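Local coordinates for ABC transporter, substrate binding protein (Polyamine) (Agrobacterium tumefaciens, PDB 4EUO) that binds gamma-aminobutyric acid in the periplasm and probably hands it to an ABC transporter for uptake, at residues Val4-Gly9 with Val52-Val57; Glu22-Glu27 with Met241-Leu246; Val96-Tyr101 with Asp226-Pro231. All coordinates share one frame; numbering follows the deposited sequence.

Contact 1: residues Val4-Gly9 with Val52-Val57; sequences VFSSWG and VTWDVV. With ABU (gamma-amino-butanoic acid), chain E.
Val-4 and Asp-55 grip each other twice. The carboxylate OD2 of Asp-55 takes the amide N of Val-4 at 2.8 Å on its anti lone pair, and the amide N of Asp-55 gives its hydrogen to Val-4 O. That carbonyl oxygen is held by two donors, since Val-56 N also reaches it at 3.2 Å, lying in the carbonyl plane. With CG beside its own backbone N (chi1 -59°), the Asp-55 carboxylate folds back to Val-4; its other oxygen, OD1, is hydrogen-bonded to Thr-234. Further on, Ser-6 N donates to Val-56 O at 2.9 Å in a nearly straight bond, and the strands run parallel, Phe-5 level with Val-56 and Ser-6 with Val-57. Ser-6 lies over one face of the Trp-54 indole, its CB 3.8 Å from the centroid of the five-membered ring in a CH-pi contact. The indole is fixed by NE1, hydrogen-bonded to Asp-35. On the sheet face of Phe-5, Val-56 CG1 meets the ring at its edge, 3.8 Å from Phe-5 CD1. Then 4-9 leaves the sheet and puts the Trp-8 indole face against the bound ligand, NE1 hydrogen-bonded to Asp-58. Strand 3-6, helix 10-28 and strand 32-35 form a beta-alpha-beta unit, with strand 56-60, reached through helix 40-48, on the other side of strand 3-6; this is the parallel core of a periplasmic-binding-protein lobe, and Phe-243 of helix 237-247 packs on Phe-5.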
loop_
_atom_site.group_PDB
_atom_site.type_symbol
_atom_site.label_atom_id
_atom_site.label_comp_id
_atom_site.label_asym_id
_atom_site.label_seq_id
_atom_site.Cartn_x
_atom_site.Cartn_y
_atom_site.Cartn_z
ATOM N N VAL A 4 18.017 -2.939 9.867
ATOM C CA VAL A 4 17.405 -3.584 8.719
ATOM C C VAL A 4 15.981 -3.031 8.504
ATOM O O VAL A 4 15.162 -3.055 9.425
ATOM C CB VAL A 4 17.370 -5.113 8.864
ATOM C CG1 VAL A 4 16.650 -5.751 7.682
ATOM C CG2 VAL A 4 18.787 -5.698 9.005
ATOM N N PHE A 5 15.738 -2.552 7.288
ATOM C CA PHE A 5 14.441 -2.030 6.854
ATOM C C PHE A 5 13.801 -2.971 5.879
ATOM O O PHE A 5 14.420 -3.318 4.883
ATOM C CB PHE A 5 14.632 -0.629 6.249
ATOM C CG PHE A 5 13.370 -0.035 5.655
ATOM C CD1 PHE A 5 12.305 0.323 6.464
ATOM C CD2 PHE A 5 13.247 0.137 4.290
ATOM C CE1 PHE A 5 11.140 0.871 5.917
ATOM C CE2 PHE A 5 12.072 0.681 3.747
ATOM C CZ PHE A 5 11.048 1.062 4.569
ATOM N N SER A 6 12.572 -3.427 6.196
ATOM C CA SER A 6 11.824 -4.316 5.311
ATOM C C SER A 6 10.687 -3.563 4.657
ATOM O O SER A 6 9.932 -2.860 5.333
ATOM C CB SER A 6 11.237 -5.483 6.098
ATOM O OG SER A 6 10.404 -6.294 5.279
ATOM N N SER A 7 10.532 -3.743 3.355
ATOM C CA SER A 7 9.439 -3.108 2.614
ATOM C C SER A 7 8.996 -4.025 1.473
ATOM O O SER A 7 9.245 -5.234 1.518
ATOM C CB SER A 7 9.802 -1.679 2.209
ATOM O OG SER A 7 8.659 -1.017 1.691
ATOM N N TRP A 8 8.324 -3.472 0.469
ATOM C CA TRP A 8 7.596 -4.233 -0.501
ATOM C C TRP A 8 8.376 -4.563 -1.753
ATOM O O TRP A 8 7.794 -5.053 -2.723
ATOM C CB TRP A 8 6.288 -3.458 -0.814
ATOM C CG TRP A 8 5.445 -3.336 0.421
ATOM C CD1 TRP A 8 5.529 -2.367 1.383
ATOM C CD2 TRP A 8 4.477 -4.279 0.886
ATOM N NE1 TRP A 8 4.682 -2.656 2.424
ATOM C CE2 TRP A 8 4.034 -3.835 2.158
ATOM C CE3 TRP A 8 3.975 -5.494 0.378
ATOM C CZ2 TRP A 8 3.058 -4.520 2.894
ATOM C CZ3 TRP A 8 3.032 -6.189 1.129
ATOM C CH2 TRP A 8 2.561 -5.686 2.355
ATOM N N GLY A 9 9.674 -4.307 -1.717
ATOM C CA GLY A 9 10.563 -4.656 -2.811
ATOM C C GLY A 9 10.435 -3.755 -4.011
ATOM O O GLY A 9 9.625 -2.813 -4.052
ATOM N N VAL A 52 14.261 -11.442 15.852
ATOM C CA VAL A 52 13.872 -10.340 14.979
ATOM C C VAL A 52 15.054 -9.872 14.180
ATOM O O VAL A 52 16.103 -9.533 14.748
ATOM C CB VAL A 52 13.222 -9.207 15.773
ATOM C CG1 VAL A 52 13.000 -7.988 14.882
ATOM C CG2 VAL A 52 11.909 -9.680 16.367
ATOM N N THR A 53 14.901 -9.871 12.866
ATOM C CA THR A 53 15.955 -9.398 11.985
ATOM C C THR A 53 15.507 -8.198 11.148
ATOM O O THR A 53 16.298 -7.665 10.381
ATOM C CB THR A 53 16.483 -10.521 11.119
ATOM O OG1 THR A 53 15.454 -10.978 10.263
ATOM C CG2 THR A 53 17.065 -11.666 11.952
ATOM N N TRP A 54 14.230 -7.818 11.248
ATOM C CA TRP A 54 13.699 -6.618 10.574
ATOM C C TRP A 54 13.472 -5.611 11.679
ATOM O O TRP A 54 12.674 -5.864 12.553
ATOM C CB TRP A 54 12.371 -6.951 9.889
ATOM C CG TRP A 54 12.436 -7.893 8.731
ATOM C CD1 TRP A 54 13.553 -8.349 8.082
ATOM C CD2 TRP A 54 11.311 -8.503 8.075
ATOM N NE1 TRP A 54 13.186 -9.185 7.043
ATOM C CE2 TRP A 54 11.818 -9.314 7.037
ATOM C CE3 TRP A 54 9.920 -8.465 8.289
ATOM C CZ2 TRP A 54 10.977 -10.061 6.192
ATOM C CZ3 TRP A 54 9.088 -9.195 7.441
ATOM C CH2 TRP A 54 9.618 -9.984 6.412
ATOM N N ASP A 55 14.171 -4.476 11.651
ATOM C CA ASP A 55 14.042 -3.472 12.716
ATOM C C ASP A 55 12.905 -2.474 12.485
ATOM O O ASP A 55 12.241 -2.068 13.424
ATOM C CB ASP A 55 15.390 -2.757 12.889
ATOM C CG ASP A 55 16.474 -3.753 13.236
ATOM O OD1 ASP A 55 16.279 -4.500 14.202
ATOM O OD2 ASP A 55 17.449 -3.841 12.476
ATOM N N VAL A 56 12.718 -2.107 11.222
ATOM C CA VAL A 56 11.614 -1.236 10.833
ATOM C C VAL A 56 10.979 -1.928 9.643
ATOM O O VAL A 56 11.669 -2.352 8.711
ATOM C CB VAL A 56 12.069 0.192 10.483
ATOM C CG1 VAL A 56 10.891 1.009 9.919
ATOM C CG2 VAL A 56 12.653 0.896 11.721
ATOM N N VAL A 57 9.649 -2.059 9.693
ATOM C CA VAL A 57 8.923 -2.687 8.596
ATOM C C VAL A 57 7.849 -1.728 8.073
ATOM O O VAL A 57 7.094 -1.141 8.842
ATOM C CB VAL A 57 8.269 -4.011 9.048
ATOM C CG1 VAL A 57 7.664 -4.779 7.865
ATOM C CG2 VAL A 57 9.265 -4.939 9.775
HETATM N N ABU E . 1.014 -1.568 0.638
HETATM C CD ABU E . 1.335 -0.686 -0.491
HETATM C CB ABU E . 2.649 -1.058 -1.133
HETATM C CG ABU E . 2.939 -0.115 -2.251
HETATM C C ABU E . 4.161 -0.441 -3.083
HETATM O O ABU E . 4.259 0.131 -4.281
HETATM O OXT ABU E . 5.046 -1.341 -2.731
#

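Contact 2: residues Glu22-Glu27 with Met241-Leu246; sequences EKFMVE and MKFIAL
Lys-242 opens the contact with Phe-24: its CB stands at the edge of the phenyl ring, in plane, 3.8 Å from Phe-24 CE1. Its carbonyl O receives a hydrogen from a water at 2.7 Å, and the same water donates to Glu-27 OE1 at 2.6 Å, so a single bridge links the helix backbone to the acid. Phe-243 points an edge at the face of Phe-24 in a T-shaped pair, centroids 5.2 Å apart and planes at 77°, with CD1 lying 3.7 Å from Phe-24 CG. Its CB also sits over that face in a CH-pi contact. Both phenylalanines carry CG opposite the backbone N (chi1 -171° for Phe-24), which sends the Phe-24 ring across to the other helix. One turn later Leu-246 brings CD1 to within 3.9 Å of Lys-23 CB, while its CD2 packs 3.6 Å from Glu-27 OE2, the leucine and glutamate chains running antiparallel. The amine of Lys-23 turns elsewhere, to a salt bridge with Asp-255. The helix segments cross at 124° with axes 10.0 Å apart, a structural packing contact that holds no pocket residue. As in an alpha/beta layer, helices 10-28 and 237-247, which follow strands 3-6 and 215-229, lie over one face of the sheet; Phe-24 and Phe-243 both pack on Val-32 of strand 32-35, and Phe-243 reaches Val-56 of strand 56-60.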
loop_
_atom_site.group_PDB
_atom_site.type_symbol
_atom_site.label_atom_id
_atom_site.label_comp_id
_atom_site.label_asym_id
_atom_site.label_seq_id
_atom_site.Cartn_x
_atom_site.Cartn_y
_atom_site.Cartn_z
ATOM N N GLU A 22 20.538 7.127 3.153
ATOM C CA GLU A 22 21.702 7.977 3.397
ATOM C C GLU A 22 21.433 9.052 4.408
ATOM O O GLU A 22 22.319 9.359 5.212
ATOM C CB GLU A 22 22.263 8.552 2.127
ATOM C CG GLU A 22 23.148 7.533 1.448
ATOM C CD GLU A 22 23.914 8.050 0.253
ATOM O OE1 GLU A 22 25.111 7.711 0.132
ATOM O OE2 GLU A 22 23.331 8.810 -0.549
ATOM N N LYS A 23 20.223 9.626 4.413
ATOM C CA LYS A 23 19.870 10.640 5.400
ATOM C C LYS A 23 20.056 10.058 6.805
ATOM O O LYS A 23 20.631 10.730 7.669
ATOM C CB LYS A 23 18.407 11.090 5.222
ATOM C CG LYS A 23 18.178 12.134 4.133
ATOM C CD LYS A 23 16.682 12.490 4.039
ATOM C CE LYS A 23 16.319 13.349 2.853
ATOM N NZ LYS A 23 16.430 12.602 1.539
ATOM N N PHE A 24 19.631 8.799 7.027
ATOM C CA PHE A 24 19.756 8.147 8.330
ATOM C C PHE A 24 21.219 7.912 8.689
ATOM O O PHE A 24 21.611 8.165 9.835
ATOM C CB PHE A 24 18.983 6.817 8.369
ATOM C CG PHE A 24 18.906 6.226 9.750
ATOM C CD1 PHE A 24 18.241 6.889 10.773
ATOM C CD2 PHE A 24 19.552 5.035 10.051
ATOM C CE1 PHE A 24 18.151 6.319 12.055
ATOM C CE2 PHE A 24 19.430 4.459 11.315
ATOM C CZ PHE A 24 18.739 5.112 12.307
ATOM N N MET A 25 22.021 7.482 7.711
ATOM C CA MET A 25 23.445 7.144 7.860
ATOM C C MET A 25 24.244 8.362 8.246
ATOM O O MET A 25 25.114 8.272 9.110
ATOM C CB MET A 25 24.000 6.568 6.547
ATOM C CG MET A 25 23.472 5.205 6.191
ATOM S SD MET A 25 23.643 4.918 4.409
ATOM C CE MET A 25 22.801 3.364 4.258
ATOM N N VAL A 26 23.938 9.500 7.612
ATOM C CA VAL A 26 24.584 10.782 7.848
ATOM C C VAL A 26 24.253 11.302 9.253
ATOM O O VAL A 26 25.162 11.673 9.990
ATOM C CB VAL A 26 24.263 11.781 6.701
ATOM C CG1 VAL A 26 24.624 13.220 7.071
ATOM C CG2 VAL A 26 24.978 11.366 5.417
ATOM N N GLU A 27 22.974 11.264 9.630
ATOM C CA GLU A 27 22.472 11.731 10.917
ATOM C C GLU A 27 22.946 10.899 12.133
ATOM O O GLU A 27 23.240 11.482 13.179
ATOM C CB GLU A 27 20.939 11.802 10.856
ATOM C CG GLU A 27 20.262 12.433 12.059
ATOM C CD GLU A 27 18.853 11.917 12.246
ATOM O OE1 GLU A 27 18.679 10.938 13.005
ATOM O OE2 GLU A 27 17.932 12.446 11.582
ATOM N N MET A 241 13.543 3.593 16.288
ATOM C CA MET A 241 12.752 4.784 16.560
ATOM C C MET A 241 13.337 6.002 15.872
ATOM O O MET A 241 12.582 6.806 15.305
ATOM C CB MET A 241 12.611 5.034 18.077
ATOM C CG MET A 241 12.043 3.886 18.849
ATOM S SD MET A 241 10.400 3.382 18.239
ATOM C CE MET A 241 10.307 1.738 18.988
ATOM N N LYS A 242 14.678 6.126 15.850
ATOM C CA LYS A 242 15.332 7.222 15.146
ATOM C C LYS A 242 15.101 7.137 13.647
ATOM O O LYS A 242 14.946 8.164 12.963
ATOM C CB LYS A 242 16.843 7.258 15.462
ATOM C CG LYS A 242 17.152 7.692 16.892
ATOM C CD LYS A 242 18.649 7.604 17.154
ATOM C CE LYS A 242 18.981 7.920 18.592
ATOM N NZ LYS A 242 20.420 7.689 18.873
ATOM N N PHE A 243 15.059 5.892 13.111
ATOM C CA PHE A 243 14.843 5.727 11.686
ATOM C C PHE A 243 13.421 6.166 11.325
ATOM O O PHE A 243 13.250 6.866 10.311
ATOM C CB PHE A 243 15.085 4.263 11.277
ATOM C CG PHE A 243 14.899 4.044 9.790
ATOM C CD1 PHE A 243 15.936 4.276 8.902
ATOM C CD2 PHE A 243 13.653 3.702 9.271
ATOM C CE1 PHE A 243 15.759 4.105 7.525
ATOM C CE2 PHE A 243 13.475 3.529 7.894
ATOM C CZ PHE A 243 14.510 3.763 7.026
ATOM N N ILE A 244 12.442 5.799 12.159
ATOM C CA ILE A 244 11.055 6.192 11.882
ATOM C C ILE A 244 10.921 7.718 11.966
ATOM O O ILE A 244 10.291 8.339 11.096
ATOM C CB ILE A 244 10.086 5.455 12.791
ATOM C CG1 ILE A 244 10.079 3.948 12.429
ATOM C CG2 ILE A 244 8.682 6.068 12.697
ATOM C CD1 ILE A 244 9.182 3.105 13.288
ATOM N N ALA A 245 11.598 8.348 12.964
ATOM C CA ALA A 245 11.549 9.808 13.088
ATOM C C ALA A 245 12.129 10.450 11.821
ATOM O O ALA A 245 11.580 11.443 11.331
ATOM C CB ALA A 245 12.347 10.229 14.317
ATOM N N LEU A 246 13.206 9.894 11.282
ATOM C CA LEU A 246 13.819 10.403 10.084
ATOM C C LEU A 246 12.911 10.172 8.851
ATOM O O LEU A 246 12.638 11.097 8.087
ATOM C CB LEU A 246 15.211 9.763 9.904
ATOM C CG LEU A 246 16.041 10.167 8.669
ATOM C CD1 LEU A 246 15.592 9.451 7.374
ATOM C CD2 LEU A 246 16.164 11.685 8.491
HETATM O O HOH W 1 16.116 10.596 13.469
#

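Contact 3: residues Val96-Tyr101 with Asp226-Pro231; sequences VGSFYY and DSLVVP. With ABU (gamma-amino-butanoic acid), chain E.
Asp-226 packs against two aromatic rings, alongside Phe-99 and roughly square to Tyr-101. Its CB sits over one face of the Phe-99 ring, 4.0 Å from the centroid in a CH-pi contact, ring and carboxylate planes 47° apart. The Tyr-101 ring stands at 83° to the carboxylate, its CE2 3.3 Å from Asp-226 OD1. Phe-99 and Tyr-101 each hold CG between the backbone N and carbonyl carbon, which turns both rings to the ligand: Tyr-101 gives a face to ABU CD, Phe-99 an edge to the ligand's CB and CG. Phe-99 also stacks with Tyr-262, and Tyr-101 meets Trp-200. The ABU amine donates to Asp-226 OD1 at 2.8 Å and more weakly to OD2; Asp-58 OD1 lies close to OD2, and the ligand's ammonium probably eases the pairing of the two acids. Strands 96-107 and 215-229 are antiparallel neighbours in the mixed sheet of a class D periplasmic binding protein, and probably correspond to hinge strands linking its two lobes. Leu-228 N bonds to Val-96 O, Asp-226 N to Phe-99 O, and Ser-98 N to Asp-226 O from above the carbonyl plane. Leu-228 CD2 packs 3.5 Å from Ser-98 OG, which is hydrogen-bonded to Asp-58.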
loop_
_atom_site.group_PDB
_atom_site.type_symbol
_atom_site.label_atom_id
_atom_site.label_comp_id
_atom_site.label_asym_id
_atom_site.label_seq_id
_atom_site.Cartn_x
_atom_site.Cartn_y
_atom_site.Cartn_z
ATOM N N VAL A 96 3.111 4.696 12.798
ATOM C CA VAL A 96 2.883 5.982 12.175
ATOM C C VAL A 96 2.790 5.718 10.672
ATOM O O VAL A 96 3.281 4.684 10.174
ATOM C CB VAL A 96 3.962 7.030 12.485
ATOM C CG1 VAL A 96 3.971 7.385 13.985
ATOM C CG2 VAL A 96 5.330 6.579 12.011
ATOM N N GLY A 97 2.233 6.659 9.938
ATOM C CA GLY A 97 2.145 6.487 8.497
ATOM C C GLY A 97 3.490 6.504 7.800
ATOM O O GLY A 97 4.414 7.195 8.227
ATOM N N SER A 98 3.611 5.726 6.725
ATOM C CA SER A 98 4.773 5.631 5.859
ATOM C C SER A 98 4.530 6.413 4.562
ATOM O O SER A 98 5.389 7.173 4.103
ATOM C CB SER A 98 5.055 4.163 5.538
ATOM O OG SER A 98 6.200 4.094 4.695
ATOM N N PHE A 99 3.359 6.191 3.938
ATOM C CA PHE A 99 2.954 6.895 2.736
ATOM C C PHE A 99 1.486 6.635 2.488
ATOM O O PHE A 99 0.941 5.646 3.022
ATOM C CB PHE A 99 3.775 6.523 1.484
ATOM C CG PHE A 99 3.703 5.068 1.071
ATOM C CD1 PHE A 99 2.754 4.632 0.148
ATOM C CD2 PHE A 99 4.598 4.149 1.580
ATOM C CE1 PHE A 99 2.702 3.288 -0.250
ATOM C CE2 PHE A 99 4.553 2.810 1.191
ATOM C CZ PHE A 99 3.605 2.390 0.277
ATOM N N TYR A 100 0.870 7.501 1.670
ATOM C CA TYR A 100 -0.546 7.434 1.361
ATOM C C TYR A 100 -0.667 7.063 -0.098
ATOM O O TYR A 100 0.056 7.607 -0.947
ATOM C CB TYR A 100 -1.156 8.794 1.714
ATOM C CG TYR A 100 -2.643 8.944 1.528
ATOM C CD1 TYR A 100 -3.528 8.597 2.537
ATOM C CD2 TYR A 100 -3.165 9.559 0.392
ATOM C CE1 TYR A 100 -4.896 8.840 2.423
ATOM C CE2 TYR A 100 -4.540 9.785 0.254
ATOM C CZ TYR A 100 -5.388 9.451 1.288
ATOM O OH TYR A 100 -6.734 9.735 1.199
ATOM N N TYR A 101 -1.550 6.112 -0.427
ATOM C CA TYR A 101 -1.606 5.615 -1.795
ATOM C C TYR A 101 -3.020 5.333 -2.219
ATOM O O TYR A 101 -3.934 5.342 -1.394
ATOM C CB TYR A 101 -0.758 4.322 -1.916
ATOM C CG TYR A 101 -1.281 3.122 -1.160
ATOM C CD1 TYR A 101 -2.138 2.209 -1.768
ATOM C CD2 TYR A 101 -0.896 2.880 0.160
ATOM C CE1 TYR A 101 -2.608 1.093 -1.076
ATOM C CE2 TYR A 101 -1.369 1.774 0.864
ATOM C CZ TYR A 101 -2.210 0.880 0.236
ATOM O OH TYR A 101 -2.662 -0.240 0.884
ATOM N N ASP A 226 0.205 3.020 4.089
ATOM C CA ASP A 226 1.109 2.101 4.768
ATOM C C ASP A 226 1.599 2.781 6.038
ATOM O O ASP A 226 1.517 4.017 6.186
ATOM C CB ASP A 226 2.294 1.709 3.902
ATOM C CG ASP A 226 2.009 0.553 2.945
ATOM O OD1 ASP A 226 0.825 0.208 2.743
ATOM O OD2 ASP A 226 2.992 -0.043 2.421
ATOM N N SER A 227 2.199 1.977 6.918
ATOM C CA SER A 227 2.707 2.420 8.196
ATOM C C SER A 227 4.103 1.896 8.401
ATOM O O SER A 227 4.490 0.889 7.802
ATOM C CB SER A 227 1.846 1.843 9.308
ATOM O OG SER A 227 0.486 2.198 9.114
ATOM N N LEU A 228 4.833 2.548 9.316
ATOM C CA LEU A 228 6.133 2.025 9.785
ATOM C C LEU A 228 5.929 1.509 11.189
ATOM O O LEU A 228 5.299 2.164 12.028
ATOM C CB LEU A 228 7.219 3.093 9.786
ATOM C CG LEU A 228 7.514 3.694 8.431
ATOM C CD1 LEU A 228 8.612 4.734 8.540
ATOM C CD2 LEU A 228 7.907 2.619 7.374
ATOM N N VAL A 229 6.417 0.265 11.417
ATOM C CA VAL A 229 6.335 -0.419 12.699
ATOM C C VAL A 229 7.668 -1.040 13.044
ATOM O O VAL A 229 8.546 -1.181 12.186
ATOM C CB VAL A 229 5.218 -1.480 12.699
ATOM C CG1 VAL A 229 3.868 -0.840 12.414
ATOM C CG2 VAL A 229 5.489 -2.606 11.695
ATOM N N VAL A 230 7.790 -1.406 14.330
ATOM C CA VAL A 230 9.011 -2.009 14.857
ATOM C C VAL A 230 8.655 -3.338 15.478
ATOM O O VAL A 230 7.955 -3.373 16.478
ATOM C CB VAL A 230 9.631 -1.064 15.905
ATOM C CG1 VAL A 230 10.882 -1.710 16.517
ATOM C CG2 VAL A 230 9.977 0.282 15.298
ATOM N N PRO A 231 9.095 -4.458 14.886
ATOM C CA PRO A 231 8.726 -5.758 15.473
ATOM C C PRO A 231 9.207 -5.937 16.916
ATOM O O PRO A 231 10.338 -5.548 17.234
ATOM C CB PRO A 231 9.364 -6.776 14.533
ATOM C CG PRO A 231 9.455 -6.046 13.222
ATOM C CD PRO A 231 9.816 -4.620 13.623
HETATM N N ABU E . 1.014 -1.568 0.638
HETATM C CD ABU E . 1.335 -0.686 -0.491
HETATM C CB ABU E . 2.649 -1.058 -1.133
HETATM C CG ABU E . 2.939 -0.115 -2.251
HETATM C C ABU E . 4.161 -0.441 -3.083
HETATM O O ABU E . 4.259 0.131 -4.281
HETATM O OXT ABU E . 5.046 -1.341 -2.731
HETATM O O HOH W 2 -2.494 -0.168 3.505
#

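How the contacts relate
The three contacts cluster in one region of the fold, their centres 12 to 15 Å apart. Contacts 1 and 3 share a mixed sheet: strands 56-60 and 215-229 are neighbours in it, probably joined by Val-57 N to Val-229 O at 2.9 Å, and both contacts reach the ligand. Contact 2 packs helices 10-28 and 237-247 against this sheet, Ile-244 meeting Val-96 and Val-230. Along the chain contact 1 closes before contact 3 opens, the segments of contacts 1 and 2 alternate, and both segments of contact 3 lie between those of contact 2. Each helix follows, after a short link, a strand that carries a pocket residue (Asp-226) or leads to one (Trp-8).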